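Local atomic coordinates of beta-N-acetylhexosaminidase (Beutenbergia cavernae, PDB entry 5BU9), a protein that probably hydrolyses terminal non-reducing N-acetyl-D-hexosamine residues from N-acetyl-beta-D-hexosaminides. Residues D79-N84 and F152-G157; N84-R89 and S94-A99; A108-D113 and A164-A169. All blocks are in the same frame, centred on the assembly; numbering follows the deposited sequence.

How the contacts relate
Strand 75-82 starts the sequence of contacts. It runs into N84, where segment 79-84 of contact 1 ends and segment 84-89 of contact 2 begins. Contact 2 closes first, with four residues between its segments, when 94-99 comes back beside 84-89. Contact 3 then opens on helix 107-123. Contact 1 closes at 152-157, in the loop before helix 160-176, and that helix closes contact 3 at 164-169. Contact 2 therefore nests inside the loop of contact 1, while contacts 1 and 3 cross. G83 pairs with I96 between contacts 1 and 2. F156 packs on H166 and L110, tying the loop of contact 1 to both helices.

Contact 1: residues D79-N84 and F152-G157; sequences DQEGGN and FHREFG. With GOL (glycerol), chain C.
E81 OE2 is held by two cations. R154 NH2 bonds to E81 OE2 at 2.8 Å, and K184 NZ makes a second salt bridge. E81 OE1 takes R154 NE at 2.8 Å in a nearly straight bond (173°). R154 thus grips the carboxylate side-on, one nitrogen to each oxygen. Both oxygens use their syn lone pairs, and the two planes are only 20° apart. The bend in the arginine chain (chi3 67°) brings NE and NH2 round to the end of the extended E81 side chain. NH1 bonds to the carbonyl of P148. Water 1 donates to E81 OE1 and to R154 O, linking the acid to the arginine backbone.

At the outer end, N84 ND2 donates to F152 O at 2.8 Å. The oxygen lies in the amide plane of N84, but the donor sits above the carbonyl plane of F152. The amide nitrogen also meets the edge of the F152 ring. Water 2 accepts from N84 N and donates to F152 O, so the same carbonyl is gripped twice.

E81 and G82 form a classic beta bulge opposite V85, at the end of strand 75-82. Beyond the salt bridge, a glycerol, probably from the crystallisation liquor, spans R154 NH2 and D79 OD1. It also bonds to K184, H185 and D268. A leucine in place of R154 would probably leave E81 with K184 as its remaining cation and release this side of the glycerol. The opposite charges probably offset each other, and the paired bonds set the two planes. The set of polar groups round a polyol is consistent with the sugar-binding pocket of a family 3 glycosidase. E81 probably serves as a second-shell residue that holds R154.

Contact 2: residues N84-R89 and S94-A99; sequences NVQVLR and SDIPTA
The amide of Q86 reaches across to the backbone of 94-99 and bonds to it twice. Q86 NE2 donates to S94 O at 2.8 Å, with the nitrogen almost in line with the C=O bond and the oxygen close to the amide plane. Q86 OE1 accepts from I96 N at 3.0 Å, with the donor tilted 28° from the carbonyl plane. The side chain is fully extended (chi1 -174°, chi2 -177°), which carries the amide to the facing segment. I96 lies against the same group: I96 CB is 3.4 Å from Q86 OE1, and its CD1 approaches the amide carbon CD.

The second N-H of Q86 NE2 turns back to its own segment, where Q86 NE2 reaches L88 O at 3.0 Å. One amide therefore fastens three backbone groups, two carbonyls and one N-H. At the open end the contact is thinner. The aliphatic part of R89 passes D95, with R89 CG 3.7 Å from D95 OD1. The guanidinium and carboxylate charges stay near each other, beyond salt-bridge distance.

The next shell holds L88, S94 and I96. L88 O also accepts from Q80 NE2, so two glutamine amides meet at one carbonyl. I96 pairs through its backbone with G83, and its side chain rests on W117 of helix 107-123. S94 OG bonds to E120 of the same helix. Separately, T98 is the N-cap of helix 99-102 and caps D101 N.

The donors and acceptors leave the Q86 amide one sensible orientation, because a flip would set oxygen against two carbonyls and NH2 against an N-H. A buried glutamine thus bonds to S94 O and I96 N of the irregular segment 94-99, as well as to L88 O, and it joins strand 85-86 to the approach to helix 99-102.

Contact 3: residues A108-D113 and A164-A169; sequences ATLQAD and ASHANA
L110 reaches across between the helices, and its CD2 methyl makes the closest approach. L110 CD2 lies 3.3 Å from H166 O and 3.6 Å from H166 CB. The same methyl meets the imidazole of H166 at its edge, in the ring plane. CG stands anti to the backbone N (chi1 176°), and this puts CD2 against H166. L110 CG also approaches A169 CB, at 4.4 Å. This side is buried. F156 packs on both L110 and H166, and W117 also touches L110. The H166 ring is steadied by a bond from ND1 to T162 O, one turn back in its own helix.

The Q111 side is partly exposed, and little of the Q111 side chain is engaged, although the backbones are close here. Q111 CB is 4.1 Å from A169 CB, and the start of its extended chain runs past A169 O. A CA-H...O contact forms between Q111 CA and A169 O at 3.6 Å. No hydrogen bond crosses between the segments, so the join rests on apolar contact and the small A169. The alanine allows the backbones to come close, with the axes 8.5 Å apart at their closest.

The two helices run in nearly the same direction, 25° apart. They flank strand 128-129 in the chain, as is typical of successive outer helices in the TIM barrel of family 3 glycosidases.

Contact 1: residues D79-N84 and F152-G157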
# COMPACT_ATOMS: atom_id res chain seq x y z
N ASP A 79 2.98 -5.23 6.26
CA ASP A 79 4.08 -4.26 6.29
C ASP A 79 5.39 -4.91 6.69
O ASP A 79 5.70 -4.93 7.90
CB ASP A 79 3.81 -3.13 7.30
CG ASP A 79 2.97 -1.99 6.72
OD1 ASP A 79 2.64 -1.99 5.51
OD2 ASP A 79 2.64 -1.08 7.51
N GLN A 80 6.17 -5.40 5.72
CA GLN A 80 7.44 -6.06 6.06
C GLN A 80 8.60 -5.27 5.45
O GLN A 80 9.23 -5.72 4.52
CB GLN A 80 7.44 -7.53 5.61
CG GLN A 80 8.52 -8.43 6.29
CD GLN A 80 8.10 -8.97 7.67
OE1 GLN A 80 7.31 -8.35 8.36
NE2 GLN A 80 8.61 -10.14 8.05
N GLU A 81 8.85 -4.07 5.96
CA GLU A 81 9.95 -3.23 5.46
C GLU A 81 11.27 -3.65 6.05
O GLU A 81 12.30 -3.63 5.38
CB GLU A 81 9.74 -1.74 5.78
CG GLU A 81 8.47 -1.10 5.18
CD GLU A 81 8.18 0.28 5.77
OE1 GLU A 81 9.12 0.98 6.22
OE2 GLU A 81 7.00 0.65 5.83
N GLY A 82 11.23 -4.02 7.34
CA GLY A 82 12.43 -4.18 8.14
C GLY A 82 12.57 -3.12 9.23
O GLY A 82 11.94 -2.05 9.16
N GLY A 83 13.38 -3.43 10.25
CA GLY A 83 13.70 -2.47 11.29
C GLY A 83 12.50 -2.09 12.15
O GLY A 83 11.89 -2.95 12.80
N ASN A 84 12.15 -0.82 12.17
CA ASN A 84 11.02 -0.33 12.95
C ASN A 84 9.67 -0.72 12.34
O ASN A 84 8.64 -0.52 12.97
CB ASN A 84 11.12 1.19 13.12
CG ASN A 84 12.25 1.59 14.06
OD1 ASN A 84 12.36 1.08 15.16
ND2 ASN A 84 13.11 2.48 13.61
N PHE A 152 12.44 7.09 11.73
CA PHE A 152 12.37 5.65 11.95
C PHE A 152 13.37 4.87 11.10
O PHE A 152 13.31 3.64 11.06
CB PHE A 152 10.96 5.15 11.64
CG PHE A 152 9.93 5.52 12.67
CD1 PHE A 152 9.98 4.97 13.96
CD2 PHE A 152 8.90 6.41 12.35
CE1 PHE A 152 9.02 5.30 14.91
CE2 PHE A 152 7.93 6.76 13.29
CZ PHE A 152 7.99 6.20 14.58
N HIS A 153 14.25 5.58 10.39
CA HIS A 153 15.26 4.95 9.52
C HIS A 153 14.64 4.06 8.44
O HIS A 153 15.18 3.01 8.12
CB HIS A 153 16.25 4.12 10.36
CG HIS A 153 16.75 4.84 11.58
ND1 HIS A 153 17.31 6.10 11.52
CD2 HIS A 153 16.74 4.50 12.89
CE1 HIS A 153 17.63 6.50 12.74
NE2 HIS A 153 17.29 5.54 13.59
N ARG A 154 13.51 4.50 7.87
CA ARG A 154 12.80 3.72 6.86
C ARG A 154 13.20 4.07 5.43
O ARG A 154 12.71 3.43 4.50
CB ARG A 154 11.30 3.89 7.00
CG ARG A 154 10.79 3.41 8.33
CD ARG A 154 9.36 3.95 8.51
NE ARG A 154 8.39 3.37 7.57
CZ ARG A 154 7.15 3.84 7.40
NH1 ARG A 154 6.74 4.90 8.07
NH2 ARG A 154 6.33 3.26 6.54
N GLU A 155 14.08 5.06 5.28
CA GLU A 155 14.60 5.48 3.99
C GLU A 155 15.83 4.63 3.66
O GLU A 155 16.53 4.19 4.56
CB GLU A 155 14.97 6.99 3.98
CG GLU A 155 16.36 7.37 4.65
CD GLU A 155 16.26 7.51 6.17
OE1 GLU A 155 15.22 7.15 6.74
OE2 GLU A 155 17.23 7.97 6.81
N PHE A 156 16.08 4.41 2.37
CA PHE A 156 17.26 3.67 1.92
C PHE A 156 18.46 4.61 1.80
O PHE A 156 19.60 4.17 1.78
CB PHE A 156 17.01 2.97 0.58
CG PHE A 156 16.20 1.69 0.69
CD1 PHE A 156 16.80 0.50 1.08
CD2 PHE A 156 14.85 1.68 0.34
CE1 PHE A 156 16.08 -0.68 1.16
CE2 PHE A 156 14.11 0.50 0.42
CZ PHE A 156 14.72 -0.68 0.83
N GLY A 157 18.20 5.91 1.73
CA GLY A 157 19.25 6.90 1.49
C GLY A 157 18.68 8.28 1.15
O GLY A 157 17.50 8.55 1.38
C1 GOL C . 0.40 1.45 6.62
O1 GOL C . 0.03 2.72 7.15
C2 GOL C . 1.74 1.56 5.87
O2 GOL C . 1.73 0.84 4.64
C3 GOL C . 2.16 3.02 5.68
O3 GOL C . 3.50 3.06 5.26
O HOH W 1 11.49 1.08 5.38
O HOH W 2 12.98 1.03 10.22

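Contact 2: residues N84-R89 and S94-A99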
# COMPACT_ATOMS: atom_id res chain seq x y z
N ASN A 84 12.15 -0.82 12.17
CA ASN A 84 11.02 -0.33 12.95
C ASN A 84 9.67 -0.72 12.34
O ASN A 84 8.64 -0.52 12.97
CB ASN A 84 11.12 1.19 13.12
CG ASN A 84 12.25 1.59 14.06
OD1 ASN A 84 12.36 1.08 15.16
ND2 ASN A 84 13.11 2.48 13.61
N VAL A 85 9.66 -1.25 11.12
CA VAL A 85 8.40 -1.68 10.50
C VAL A 85 8.52 -3.12 9.99
O VAL A 85 8.88 -3.37 8.83
CB VAL A 85 7.96 -0.72 9.36
CG1 VAL A 85 6.62 -1.19 8.75
CG2 VAL A 85 7.80 0.74 9.86
N GLN A 86 8.25 -4.06 10.87
CA GLN A 86 8.28 -5.46 10.49
C GLN A 86 7.13 -6.13 11.23
O GLN A 86 7.24 -6.43 12.42
CB GLN A 86 9.63 -6.13 10.84
CG GLN A 86 9.74 -7.58 10.30
CD GLN A 86 11.03 -8.29 10.68
OE1 GLN A 86 12.06 -7.65 10.87
NE2 GLN A 86 10.97 -9.62 10.78
N VAL A 87 5.99 -6.30 10.55
CA VAL A 87 4.82 -6.80 11.25
C VAL A 87 5.05 -8.26 11.66
O VAL A 87 4.64 -8.69 12.72
CB VAL A 87 3.56 -6.68 10.40
CG1 VAL A 87 2.43 -7.49 11.05
CG2 VAL A 87 3.16 -5.18 10.20
N LEU A 88 5.72 -9.03 10.80
CA LEU A 88 5.81 -10.47 11.02
C LEU A 88 7.20 -10.84 11.51
O LEU A 88 8.21 -10.71 10.80
CB LEU A 88 5.45 -11.23 9.74
CG LEU A 88 3.99 -11.00 9.28
CD1 LEU A 88 3.71 -11.70 7.95
CD2 LEU A 88 2.98 -11.43 10.36
N ARG A 89 7.23 -11.33 12.74
CA ARG A 89 8.48 -11.64 13.41
C ARG A 89 8.34 -12.98 14.10
O ARG A 89 7.23 -13.50 14.19
CB ARG A 89 8.83 -10.52 14.41
CG ARG A 89 10.32 -10.23 14.54
CD ARG A 89 10.62 -9.35 15.73
NE ARG A 89 9.77 -8.16 15.72
CZ ARG A 89 10.02 -7.08 14.99
NH1 ARG A 89 9.19 -6.02 15.04
NH2 ARG A 89 11.10 -7.05 14.21
N SER A 94 13.30 -13.90 9.61
CA SER A 94 14.52 -13.13 9.85
C SER A 94 14.25 -11.88 10.70
O SER A 94 13.12 -11.40 10.74
CB SER A 94 15.15 -12.70 8.52
OG SER A 94 15.40 -13.86 7.75
N ASP A 95 15.26 -11.37 11.40
CA ASP A 95 15.18 -10.03 11.96
C ASP A 95 15.76 -9.11 10.89
O ASP A 95 16.97 -9.02 10.74
CB ASP A 95 15.93 -9.89 13.30
CG ASP A 95 15.25 -10.66 14.46
OD1 ASP A 95 14.01 -10.53 14.63
OD2 ASP A 95 15.95 -11.40 15.19
N ILE A 96 14.87 -8.46 10.16
CA ILE A 96 15.22 -7.64 9.01
C ILE A 96 15.71 -6.28 9.49
O ILE A 96 15.05 -5.64 10.27
CB ILE A 96 14.02 -7.49 8.10
CG1 ILE A 96 13.43 -8.87 7.76
CG2 ILE A 96 14.42 -6.78 6.84
CD1 ILE A 96 12.11 -8.81 6.95
N PRO A 97 16.89 -5.84 9.00
CA PRO A 97 17.44 -4.52 9.38
C PRO A 97 16.59 -3.35 8.87
O PRO A 97 15.71 -3.57 8.03
CB PRO A 97 18.84 -4.52 8.74
CG PRO A 97 18.88 -5.68 7.81
CD PRO A 97 17.86 -6.65 8.26
N THR A 98 16.82 -2.14 9.39
CA THR A 98 16.15 -0.93 8.90
C THR A 98 16.50 -0.79 7.43
O THR A 98 17.54 -1.29 7.00
CB THR A 98 16.61 0.34 9.67
OG1 THR A 98 18.02 0.54 9.45
CG2 THR A 98 16.36 0.21 11.16
N ALA A 99 15.63 -0.14 6.65
CA ALA A 99 15.93 0.16 5.26
C ALA A 99 17.21 0.97 5.17
O ALA A 99 17.94 0.89 4.18
CB ALA A 99 14.76 0.91 4.59

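Contact 3: residues A108-D113 and A164-A169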
# COMPACT_ATOMS: atom_id res chain seq x y z
N ALA A 108 23.26 -6.24 -4.90
CA ALA A 108 23.31 -7.68 -5.07
C ALA A 108 23.06 -8.43 -3.75
O ALA A 108 22.28 -9.38 -3.69
CB ALA A 108 24.68 -8.09 -5.68
N THR A 109 23.73 -7.98 -2.69
CA THR A 109 23.58 -8.58 -1.37
C THR A 109 22.17 -8.37 -0.81
O THR A 109 21.58 -9.27 -0.22
CB THR A 109 24.62 -8.00 -0.38
OG1 THR A 109 25.94 -8.16 -0.91
CG2 THR A 109 24.51 -8.69 0.97
N LEU A 110 21.64 -7.16 -1.00
CA LEU A 110 20.30 -6.80 -0.55
C LEU A 110 19.26 -7.62 -1.26
O LEU A 110 18.33 -8.10 -0.63
CB LEU A 110 20.03 -5.31 -0.78
CG LEU A 110 18.63 -4.77 -0.45
CD1 LEU A 110 18.17 -5.20 0.96
CD2 LEU A 110 18.64 -3.27 -0.57
N GLN A 111 19.43 -7.80 -2.57
CA GLN A 111 18.52 -8.61 -3.37
C GLN A 111 18.51 -10.07 -2.88
O GLN A 111 17.45 -10.70 -2.78
CB GLN A 111 18.89 -8.55 -4.85
CG GLN A 111 17.96 -9.44 -5.69
CD GLN A 111 18.07 -9.21 -7.19
OE1 GLN A 111 18.62 -8.21 -7.65
NE2 GLN A 111 17.52 -10.15 -7.95
N ALA A 112 19.69 -10.60 -2.57
CA ALA A 112 19.78 -11.96 -2.02
C ALA A 112 19.09 -12.06 -0.66
O ALA A 112 18.32 -12.98 -0.41
CB ALA A 112 21.24 -12.40 -1.91
N ASP A 113 19.35 -11.10 0.23
CA ASP A 113 18.70 -11.13 1.54
C ASP A 113 17.19 -10.94 1.39
O ASP A 113 16.40 -11.54 2.12
CB ASP A 113 19.30 -10.07 2.47
CG ASP A 113 20.76 -10.38 2.87
OD1 ASP A 113 21.22 -11.53 2.72
OD2 ASP A 113 21.44 -9.45 3.35
N ALA A 164 16.81 4.27 -5.45
CA ALA A 164 16.41 3.42 -6.58
C ALA A 164 17.12 2.07 -6.59
O ALA A 164 16.48 1.04 -6.72
CB ALA A 164 16.69 4.12 -7.86
N SER A 165 18.45 2.07 -6.49
CA SER A 165 19.21 0.83 -6.63
C SER A 165 18.92 -0.15 -5.47
O SER A 165 18.90 -1.36 -5.66
CB SER A 165 20.71 1.12 -6.75
OG SER A 165 21.24 1.76 -5.60
N HIS A 166 18.66 0.37 -4.28
CA HIS A 166 18.41 -0.54 -3.19
C HIS A 166 16.96 -1.00 -3.16
O HIS A 166 16.70 -2.20 -3.04
CB HIS A 166 18.88 0.08 -1.88
CG HIS A 166 20.36 0.25 -1.83
ND1 HIS A 166 20.99 1.33 -2.40
CD2 HIS A 166 21.34 -0.57 -1.38
CE1 HIS A 166 22.30 1.20 -2.26
NE2 HIS A 166 22.54 0.06 -1.65
N ALA A 167 16.01 -0.08 -3.31
CA ALA A 167 14.61 -0.49 -3.27
C ALA A 167 14.31 -1.42 -4.43
O ALA A 167 13.54 -2.38 -4.28
CB ALA A 167 13.66 0.72 -3.29
N ASN A 168 14.93 -1.18 -5.58
CA ASN A 168 14.67 -2.04 -6.74
C ASN A 168 15.28 -3.43 -6.53
O ASN A 168 14.77 -4.43 -7.04
CB ASN A 168 15.20 -1.42 -8.04
CG ASN A 168 14.34 -0.28 -8.52
OD1 ASN A 168 13.22 -0.09 -8.05
ND2 ASN A 168 14.87 0.50 -9.47
N ALA A 169 16.39 -3.46 -5.79
CA ALA A 169 17.04 -4.71 -5.46
C ALA A 169 16.11 -5.48 -4.54
O ALA A 169 15.85 -6.66 -4.74
CB ALA A 169 18.36 -4.45 -4.81